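Local atomic coordinates of uncharacterized protein (Enterococcus faecalis, PDB entry 2QRU), a protein that is of unknown function but adopts the alpha/beta hydrolase fold and probably acts as a hydrolase. Residues Thr10-Ala15 with Phe85-Glu90; Thr18-Thr23 with Val61-Tyr66. All blocks are in the same frame, centred on the assembly; numbering follows the deposited sequence.

Contact 1. Residues Thr10-Ala15 with Phe85-Glu90; sequences TLANGA and FQLLNE
N13 and L87 meet through two quite different first torsions: N13 turns CG in between its backbone N and its carbonyl carbon (chi1 70°), swinging the amide back over the loop, while L87 sets CG anti to its carbonyl carbon (chi1 -63°), with CD1 extended anti to CA (chi2 167°) and thereby carried to the loop. That methyl sits squarely over one face of the amide, 3.7 Å from CD1 of L87 to CG of N13. The opposite face is turned to the loop's own backbone, where A15 N donates to N13 OD1 over 3.1 Å from above the carbonyl plane, closing an Asx turn. ND2 reaches helix 74-93, with hydrogen bonds to T84 and E83. The amide is thus gripped at both polar atoms, a good example of how the flat side of a hydrogen-bonded amide can still pack against a methyl group.

The rest is hydrocarbon. CB of A12 touches CD1 of L87 at 4.2 Å, nearer the solvent. L11, a buried residue, lies against the helix between L87 and L88: its CB is 4.4 Å from CB of L87, and its CD1 crosses to CB of L88 at 4.2 Å. No hydrogen bond joins residues 10-15 to residues 85-90, so here the helix offers its leucines and the loop its tip.

Two backbone bonds shape that tip, G14 N to L11 O (2.9 Å) and L11 N to A15 O (2.8 Å). With G14 in a left-handed conformation, this is a type I turn followed by a G1 beta bulge, the classic Asn-Gly hairpin connection, here joining strands 7-10 and 16-20 at the margin of an alpha/beta hydrolase sheet and packed on a flanking helix.

Contact 2. Residues Thr18-Thr23 with Val61-Tyr66; sequences TIYPTT and VLALDY
Y20 turns the CD1-CE1 edge of its ring to V61 and A63 on the adjacent strand. CD1 approaches CB of V61 at 4.0 Å and CE1 comes to 4.3 Å from CB of A63, which lies near the ring plane. The carbonyl O of V61 is at that edge too, in plane and 3.8 Å from CD1 of Y20. With CG anti to the carbonyl carbon (chi1 -59°) and the ring turned by chi2 of 83°, that edge faces the neighbouring strand. T18 shares this side of the sheet, its OG1 hydrogen-bonded to N8, and helix 48-55 packs there against V61 through F54 and T55.

The other side carries I19 and L62, which lie alongside each other and point the same way, CG1 of I19 being 3.8 Å from CD2 of L62. Helix 74-93 lies against this pair, with I92 on I19 and both L88 and I93 on L62.

Beneath the side chains run two antiparallel hydrogen-bonded pairs flanking the non-hydrogen-bonded pair I19-L62. T18 and A63 exchange both bonds, T18 N to A63 O at 2.9 Å and A63 N to T18 O at 2.8 Å. Y20 and V61 do the same less evenly: Y20 N to V61 O is 2.9 Å, whereas V61 N to Y20 O is longer, 3.1 Å, where the strand ends before P21. Between them, CA of I19 makes a CA-H...O contact with V61 O.

On the other side of strand 59-64, the backbone of L62 bonds to V30 and Y32 of the parallel strand 28-33. The four cross-strand bonds thus satisfy main-chain polarity inside the sheet, leaving largely hydrocarbon (I19, L62 and V61) for the helices, with T18 OG1 an exception held by N8.

Helix 74-93 ties the two contacts together. In contact 1 it receives the hairpin tip; in contact 2 the second strand of that hairpin pairs with strand 59-64, which leads along the chain into the same helix. Contact 2 is buried and built on paired backbones, whereas contact 1 is only partly buried, has no hydrogen bond between its segments and relies on leucines meeting a loop. They abut mainly through leucines: CD2 of L88 is 4.0 Å from CD1 of L62, and CD1 of L11 is 4.1 Å from CD1 of L64. Together they illustrate buried strand pairing near one end of the sheet beside partly buried loop-on-helix packing.

Contact 1. Residues Thr10-Ala15 with Phe85-Glu90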
ATOM      1  N   THR A  10     -15.751  -5.065 -11.131  1.00 26.25           N
ATOM      2  CA  THR A  10     -14.928  -6.274 -11.026  1.00 26.63           C
ATOM      3  C   THR A  10     -14.200  -6.506 -12.337  1.00 26.04           C
ATOM      4  O   THR A  10     -14.808  -6.484 -13.422  1.00 26.31           O
ATOM      5  CB  THR A  10     -15.801  -7.509 -10.710  1.00 26.98           C
ATOM      6  OG1 THR A  10     -16.606  -7.216  -9.563  1.00 28.32           O
ATOM      7  CG2 THR A  10     -14.915  -8.746 -10.423  1.00 27.30           C
ATOM      8  N   LEU A  11     -12.909  -6.790 -12.219  1.00 25.59           N
ATOM      9  CA  LEU A  11     -12.059  -7.027 -13.358  1.00 25.45           C
ATOM     10  C   LEU A  11     -12.051  -8.528 -13.664  1.00 26.75           C
ATOM     11  O   LEU A  11     -12.456  -9.344 -12.825  1.00 26.79           O
ATOM     12  CB  LEU A  11     -10.630  -6.530 -13.041  1.00 25.21           C
ATOM     13  CG  LEU A  11     -10.576  -5.042 -12.640  1.00 23.86           C
ATOM     14  CD1 LEU A  11      -9.199  -4.678 -12.057  1.00 24.18           C
ATOM     15  CD2 LEU A  11     -10.942  -4.106 -13.803  1.00 25.11           C
ATOM     16  N   ALA A  12     -11.575  -8.867 -14.857  1.00 27.09           N
ATOM     17  CA  ALA A  12     -11.589 -10.246 -15.371  1.00 27.84           C
ATOM     18  C   ALA A  12     -11.040 -11.328 -14.429  1.00 28.20           C
ATOM     19  O   ALA A  12     -11.523 -12.461 -14.438  1.00 28.60           O
ATOM     20  CB  ALA A  12     -10.862 -10.296 -16.683  1.00 27.88           C
ATOM     21  N   ASN A  13     -10.026 -10.990 -13.635  1.00 27.64           N
ATOM     22  CA  ASN A  13      -9.384 -11.970 -12.755  1.00 27.44           C
ATOM     23  C   ASN A  13     -10.043 -12.074 -11.374  1.00 27.59           C
ATOM     24  O   ASN A  13      -9.568 -12.823 -10.517  1.00 28.50           O
ATOM     25  CB  ASN A  13      -7.875 -11.673 -12.618  1.00 27.10           C
ATOM     26  CG  ASN A  13      -7.600 -10.416 -11.832  1.00 27.72           C
ATOM     27  OD1 ASN A  13      -8.513  -9.627 -11.564  1.00 25.42           O
ATOM     28  ND2 ASN A  13      -6.328 -10.213 -11.461  1.00 25.13           N
ATOM     29  N   GLY A  14     -11.142 -11.340 -11.169  1.00 28.46           N
ATOM     30  CA  GLY A  14     -11.862 -11.390  -9.895  1.00 28.49           C
ATOM     31  C   GLY A  14     -11.562 -10.257  -8.925  1.00 29.01           C
ATOM     32  O   GLY A  14     -12.301 -10.074  -7.946  1.00 29.77           O
ATOM     33  N   ALA A  15     -10.487  -9.497  -9.177  1.00 27.29           N
ATOM     34  CA  ALA A  15     -10.206  -8.301  -8.404  1.00 26.98           C
ATOM     35  C   ALA A  15     -11.290  -7.252  -8.619  1.00 26.24           C
ATOM     36  O   ALA A  15     -11.777  -7.078  -9.729  1.00 26.88           O
ATOM     37  CB  ALA A  15      -8.841  -7.695  -8.790  1.00 25.83           C
ATOM     38  N   PHE A  85      -3.275  -4.687 -12.408  1.00 23.15           N
ATOM     39  CA  PHE A  85      -3.038  -3.344 -12.927  1.00 23.06           C
ATOM     40  C   PHE A  85      -3.221  -3.300 -14.435  1.00 23.26           C
ATOM     41  O   PHE A  85      -3.832  -2.370 -14.967  1.00 22.63           O
ATOM     42  CB  PHE A  85      -1.656  -2.787 -12.571  1.00 23.45           C
ATOM     43  CG  PHE A  85      -1.502  -1.368 -13.010  1.00 24.08           C
ATOM     44  CD1 PHE A  85      -1.880  -0.326 -12.156  1.00 23.15           C
ATOM     45  CD2 PHE A  85      -1.089  -1.066 -14.316  1.00 24.28           C
ATOM     46  CE1 PHE A  85      -1.800   1.011 -12.587  1.00 24.84           C
ATOM     47  CE2 PHE A  85      -1.012   0.289 -14.743  1.00 24.94           C
ATOM     48  CZ  PHE A  85      -1.361   1.295 -13.890  1.00 23.89           C
ATOM     49  N   GLN A  86      -2.673  -4.304 -15.123  1.00 23.47           N
ATOM     50  CA  GLN A  86      -2.801  -4.361 -16.569  1.00 23.93           C
ATOM     51  C   GLN A  86      -4.281  -4.373 -17.018  1.00 23.98           C
ATOM     52  O   GLN A  86      -4.645  -3.638 -17.930  1.00 25.41           O
ATOM     53  CB  GLN A  86      -2.040  -5.557 -17.135  1.00 24.88           C
ATOM     54  CG  GLN A  86      -0.540  -5.404 -17.036  1.00 26.61           C
ATOM     55  CD  GLN A  86       0.145  -6.563 -17.739  1.00 30.71           C
ATOM     56  OE1 GLN A  86       0.350  -7.628 -17.152  1.00 32.97           O
ATOM     57  NE2 GLN A  86       0.446  -6.383 -19.021  1.00 33.19           N
ATOM     58  N   LEU A  87      -5.118  -5.157 -16.340  1.00 23.14           N
ATOM     59  CA  LEU A  87      -6.574  -5.169 -16.617  1.00 24.04           C
ATOM     60  C   LEU A  87      -7.206  -3.813 -16.295  1.00 23.67           C
ATOM     61  O   LEU A  87      -8.052  -3.310 -17.050  1.00 24.79           O
ATOM     62  CB  LEU A  87      -7.276  -6.267 -15.822  1.00 23.58           C
ATOM     63  CG  LEU A  87      -6.865  -7.707 -16.152  1.00 23.51           C
ATOM     64  CD1 LEU A  87      -7.378  -8.683 -15.094  1.00 26.11           C
ATOM     65  CD2 LEU A  87      -7.295  -8.120 -17.578  1.00 22.63           C
ATOM     66  N   LEU A  88      -6.807  -3.231 -15.168  1.00 23.85           N
ATOM     67  CA  LEU A  88      -7.320  -1.912 -14.745  1.00 23.71           C
ATOM     68  C   LEU A  88      -6.969  -0.831 -15.775  1.00 24.20           C
ATOM     69  O   LEU A  88      -7.761   0.085 -16.070  1.00 24.60           O
ATOM     70  CB  LEU A  88      -6.759  -1.549 -13.356  1.00 23.75           C
ATOM     71  CG  LEU A  88      -7.285  -0.252 -12.732  1.00 23.05           C
ATOM     72  CD1 LEU A  88      -8.778  -0.414 -12.262  1.00 22.30           C
ATOM     73  CD2 LEU A  88      -6.354   0.120 -11.583  1.00 23.77           C
ATOM     74  N   ASN A  89      -5.766  -0.934 -16.325  1.00 25.31           N
ATOM     75  CA  ASN A  89      -5.346  -0.042 -17.382  1.00 26.27           C
ATOM     76  C   ASN A  89      -6.134  -0.303 -18.675  1.00 26.98           C
ATOM     77  O   ASN A  89      -6.486   0.644 -19.375  1.00 27.40           O
ATOM     78  CB  ASN A  89      -3.860  -0.201 -17.664  1.00 26.16           C
ATOM     79  CG  ASN A  89      -3.358   0.825 -18.655  1.00 28.33           C
ATOM     80  OD1 ASN A  89      -3.542   2.030 -18.472  1.00 29.57           O
ATOM     81  ND2 ASN A  89      -2.726   0.350 -19.723  1.00 27.87           N
ATOM     82  N   GLU A  90      -6.407  -1.569 -18.966  1.00 26.80           N
ATOM     83  CA  GLU A  90      -7.201  -1.928 -20.157  1.00 28.14           C
ATOM     84  C   GLU A  90      -8.565  -1.267 -20.140  1.00 27.97           C
ATOM     85  O   GLU A  90      -9.045  -0.737 -21.164  1.00 28.85           O
ATOM     86  CB  GLU A  90      -7.431  -3.440 -20.200  1.00 28.22           C
ATOM     87  CG  GLU A  90      -6.934  -4.062 -21.425  1.00 33.77           C
ATOM     88  CD  GLU A  90      -5.501  -4.427 -21.279  1.00 36.89           C
ATOM     89  OE1 GLU A  90      -5.238  -5.618 -20.970  1.00 37.91           O
ATOM     90  OE2 GLU A  90      -4.650  -3.516 -21.436  1.00 38.69           O
TER

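Contact 2. Residues Thr18-Thr23 with Val61-Tyr66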
ATOM      1  N   THR A  18     -12.804   0.042  -6.279  1.00 24.16           N
ATOM      2  CA  THR A  18     -13.771   1.093  -5.934  1.00 24.47           C
ATOM      3  C   THR A  18     -13.289   2.374  -6.616  1.00 24.93           C
ATOM      4  O   THR A  18     -12.139   2.802  -6.405  1.00 24.78           O
ATOM      5  CB  THR A  18     -13.895   1.302  -4.402  1.00 25.48           C
ATOM      6  OG1 THR A  18     -14.359   0.094  -3.771  1.00 26.07           O
ATOM      7  CG2 THR A  18     -14.900   2.419  -4.081  1.00 24.47           C
ATOM      8  N   ILE A  19     -14.151   2.925  -7.470  1.00 24.37           N
ATOM      9  CA  ILE A  19     -13.829   4.118  -8.280  1.00 25.20           C
ATOM     10  C   ILE A  19     -14.468   5.359  -7.650  1.00 25.17           C
ATOM     11  O   ILE A  19     -15.669   5.365  -7.351  1.00 24.17           O
ATOM     12  CB  ILE A  19     -14.359   3.930  -9.729  1.00 26.03           C
ATOM     13  CG1 ILE A  19     -13.762   2.677 -10.352  1.00 26.40           C
ATOM     14  CG2 ILE A  19     -14.066   5.149 -10.603  1.00 26.19           C
ATOM     15  CD1 ILE A  19     -14.529   2.131 -11.515  1.00 29.37           C
ATOM     16  N   TYR A  20     -13.670   6.404  -7.437  1.00 25.04           N
ATOM     17  CA  TYR A  20     -14.187   7.680  -6.956  1.00 25.87           C
ATOM     18  C   TYR A  20     -13.875   8.723  -8.034  1.00 26.28           C
ATOM     19  O   TYR A  20     -12.772   9.246  -8.085  1.00 25.46           O
ATOM     20  CB  TYR A  20     -13.475   8.089  -5.664  1.00 26.39           C
ATOM     21  CG  TYR A  20     -13.553   7.150  -4.473  1.00 25.83           C
ATOM     22  CD1 TYR A  20     -12.678   6.061  -4.348  1.00 27.14           C
ATOM     23  CD2 TYR A  20     -14.437   7.416  -3.424  1.00 27.84           C
ATOM     24  CE1 TYR A  20     -12.722   5.243  -3.229  1.00 27.14           C
ATOM     25  CE2 TYR A  20     -14.495   6.614  -2.309  1.00 27.80           C
ATOM     26  CZ  TYR A  20     -13.621   5.526  -2.215  1.00 28.21           C
ATOM     27  OH  TYR A  20     -13.663   4.712  -1.113  1.00 29.63           O
ATOM     28  N   PRO A  21     -14.833   8.998  -8.939  1.00 27.79           N
ATOM     29  CA  PRO A  21     -14.586   9.933 -10.043  1.00 28.90           C
ATOM     30  C   PRO A  21     -14.392  11.402  -9.616  1.00 30.14           C
ATOM     31  O   PRO A  21     -14.907  11.845  -8.582  1.00 29.34           O
ATOM     32  CB  PRO A  21     -15.857   9.817 -10.909  1.00 28.47           C
ATOM     33  CG  PRO A  21     -16.576   8.594 -10.422  1.00 30.22           C
ATOM     34  CD  PRO A  21     -16.181   8.405  -8.993  1.00 28.08           C
ATOM     35  N   THR A  22     -13.638  12.138 -10.422  1.00 31.51           N
ATOM     36  CA  THR A  22     -13.584  13.597 -10.289  1.00 34.05           C
ATOM     37  C   THR A  22     -14.834  14.207 -10.937  1.00 35.69           C
ATOM     38  O   THR A  22     -15.643  13.487 -11.539  1.00 36.06           O
ATOM     39  CB  THR A  22     -12.340  14.156 -10.971  1.00 34.19           C
ATOM     40  OG1 THR A  22     -12.348  13.766 -12.354  1.00 35.84           O
ATOM     41  CG2 THR A  22     -11.107  13.605 -10.310  1.00 33.72           C
ATOM     42  N   THR A  23     -14.985  15.528 -10.819  1.00 37.74           N
ATOM     43  CA  THR A  23     -16.167  16.227 -11.348  1.00 40.09           C
ATOM     44  C   THR A  23     -16.097  16.442 -12.862  1.00 41.32           C
ATOM     45  O   THR A  23     -17.116  16.711 -13.516  1.00 42.04           O
ATOM     46  CB  THR A  23     -16.352  17.601 -10.666  1.00 40.11           C
ATOM     47  OG1 THR A  23     -15.163  18.376 -10.840  1.00 40.97           O
ATOM     48  CG2 THR A  23     -16.641  17.437  -9.169  1.00 40.69           C
ATOM     49  N   VAL A  61      -9.823   8.345  -8.148  1.00 23.27           N
ATOM     50  CA  VAL A  61      -9.157   7.357  -7.298  1.00 22.99           C
ATOM     51  C   VAL A  61      -9.671   5.959  -7.624  1.00 23.92           C
ATOM     52  O   VAL A  61     -10.882   5.731  -7.700  1.00 23.18           O
ATOM     53  CB  VAL A  61      -9.358   7.675  -5.796  1.00 24.25           C
ATOM     54  CG1 VAL A  61      -8.718   6.590  -4.940  1.00 24.09           C
ATOM     55  CG2 VAL A  61      -8.739   9.041  -5.446  1.00 25.73           C
ATOM     56  N   LEU A  62      -8.726   5.046  -7.815  1.00 24.23           N
ATOM     57  CA  LEU A  62      -9.043   3.635  -8.083  1.00 24.53           C
ATOM     58  C   LEU A  62      -8.483   2.833  -6.909  1.00 24.77           C
ATOM     59  O   LEU A  62      -7.285   2.584  -6.854  1.00 25.02           O
ATOM     60  CB  LEU A  62      -8.404   3.193  -9.412  1.00 23.72           C
ATOM     61  CG  LEU A  62      -8.758   4.091 -10.609  1.00 24.04           C
ATOM     62  CD1 LEU A  62      -7.958   3.732 -11.834  1.00 24.80           C
ATOM     63  CD2 LEU A  62     -10.268   4.051 -10.905  1.00 24.42           C
ATOM     64  N   ALA A  63      -9.345   2.479  -5.955  1.00 24.55           N
ATOM     65  CA  ALA A  63      -8.914   1.771  -4.754  1.00 24.62           C
ATOM     66  C   ALA A  63      -9.008   0.277  -5.044  1.00 25.38           C
ATOM     67  O   ALA A  63     -10.098  -0.228  -5.303  1.00 24.98           O
ATOM     68  CB  ALA A  63      -9.797   2.160  -3.560  1.00 23.57           C
ATOM     69  N   LEU A  64      -7.874  -0.419  -5.022  1.00 24.80           N
ATOM     70  CA  LEU A  64      -7.787  -1.725  -5.691  1.00 24.54           C
ATOM     71  C   LEU A  64      -7.612  -2.915  -4.732  1.00 24.82           C
ATOM     72  O   LEU A  64      -6.864  -2.830  -3.748  1.00 24.59           O
ATOM     73  CB  LEU A  64      -6.604  -1.675  -6.707  1.00 24.54           C
ATOM     74  CG  LEU A  64      -6.420  -2.798  -7.721  1.00 24.61           C
ATOM     75  CD1 LEU A  64      -7.677  -2.952  -8.611  1.00 23.75           C
ATOM     76  CD2 LEU A  64      -5.145  -2.604  -8.592  1.00 26.38           C
ATOM     77  N   ASP A  65      -8.284  -4.033  -5.039  1.00 23.47           N
ATOM     78  CA  ASP A  65      -8.062  -5.264  -4.271  1.00 24.23           C
ATOM     79  C   ASP A  65      -6.699  -5.864  -4.582  1.00 24.17           C
ATOM     80  O   ASP A  65      -6.233  -5.806  -5.724  1.00 24.89           O
ATOM     81  CB  ASP A  65      -9.069  -6.352  -4.683  1.00 23.89           C
ATOM     82  CG  ASP A  65     -10.492  -6.123  -4.179  1.00 25.17           C
ATOM     83  OD1 ASP A  65     -10.761  -5.274  -3.311  1.00 25.04           O
ATOM     84  OD2 ASP A  65     -11.368  -6.850  -4.684  1.00 25.80           O
ATOM     85  N   TYR A  66      -6.111  -6.532  -3.589  1.00 22.97           N
ATOM     86  CA  TYR A  66      -5.024  -7.460  -3.855  1.00 23.60           C
ATOM     87  C   TYR A  66      -5.147  -8.717  -2.977  1.00 23.85           C
ATOM     88  O   TYR A  66      -5.829  -8.704  -1.935  1.00 24.63           O
ATOM     89  CB  TYR A  66      -3.685  -6.731  -3.716  1.00 23.46           C
ATOM     90  CG  TYR A  66      -3.426  -6.088  -2.359  1.00 24.04           C
ATOM     91  CD1 TYR A  66      -2.999  -6.873  -1.260  1.00 24.75           C
ATOM     92  CD2 TYR A  66      -3.589  -4.690  -2.168  1.00 25.07           C
ATOM     93  CE1 TYR A  66      -2.729  -6.302  -0.023  1.00 25.12           C
ATOM     94  CE2 TYR A  66      -3.295  -4.109  -0.927  1.00 25.37           C
ATOM     95  CZ  TYR A  66      -2.858  -4.902   0.132  1.00 24.34           C
ATOM     96  OH  TYR A  66      -2.547  -4.321   1.346  1.00 25.07           O
TER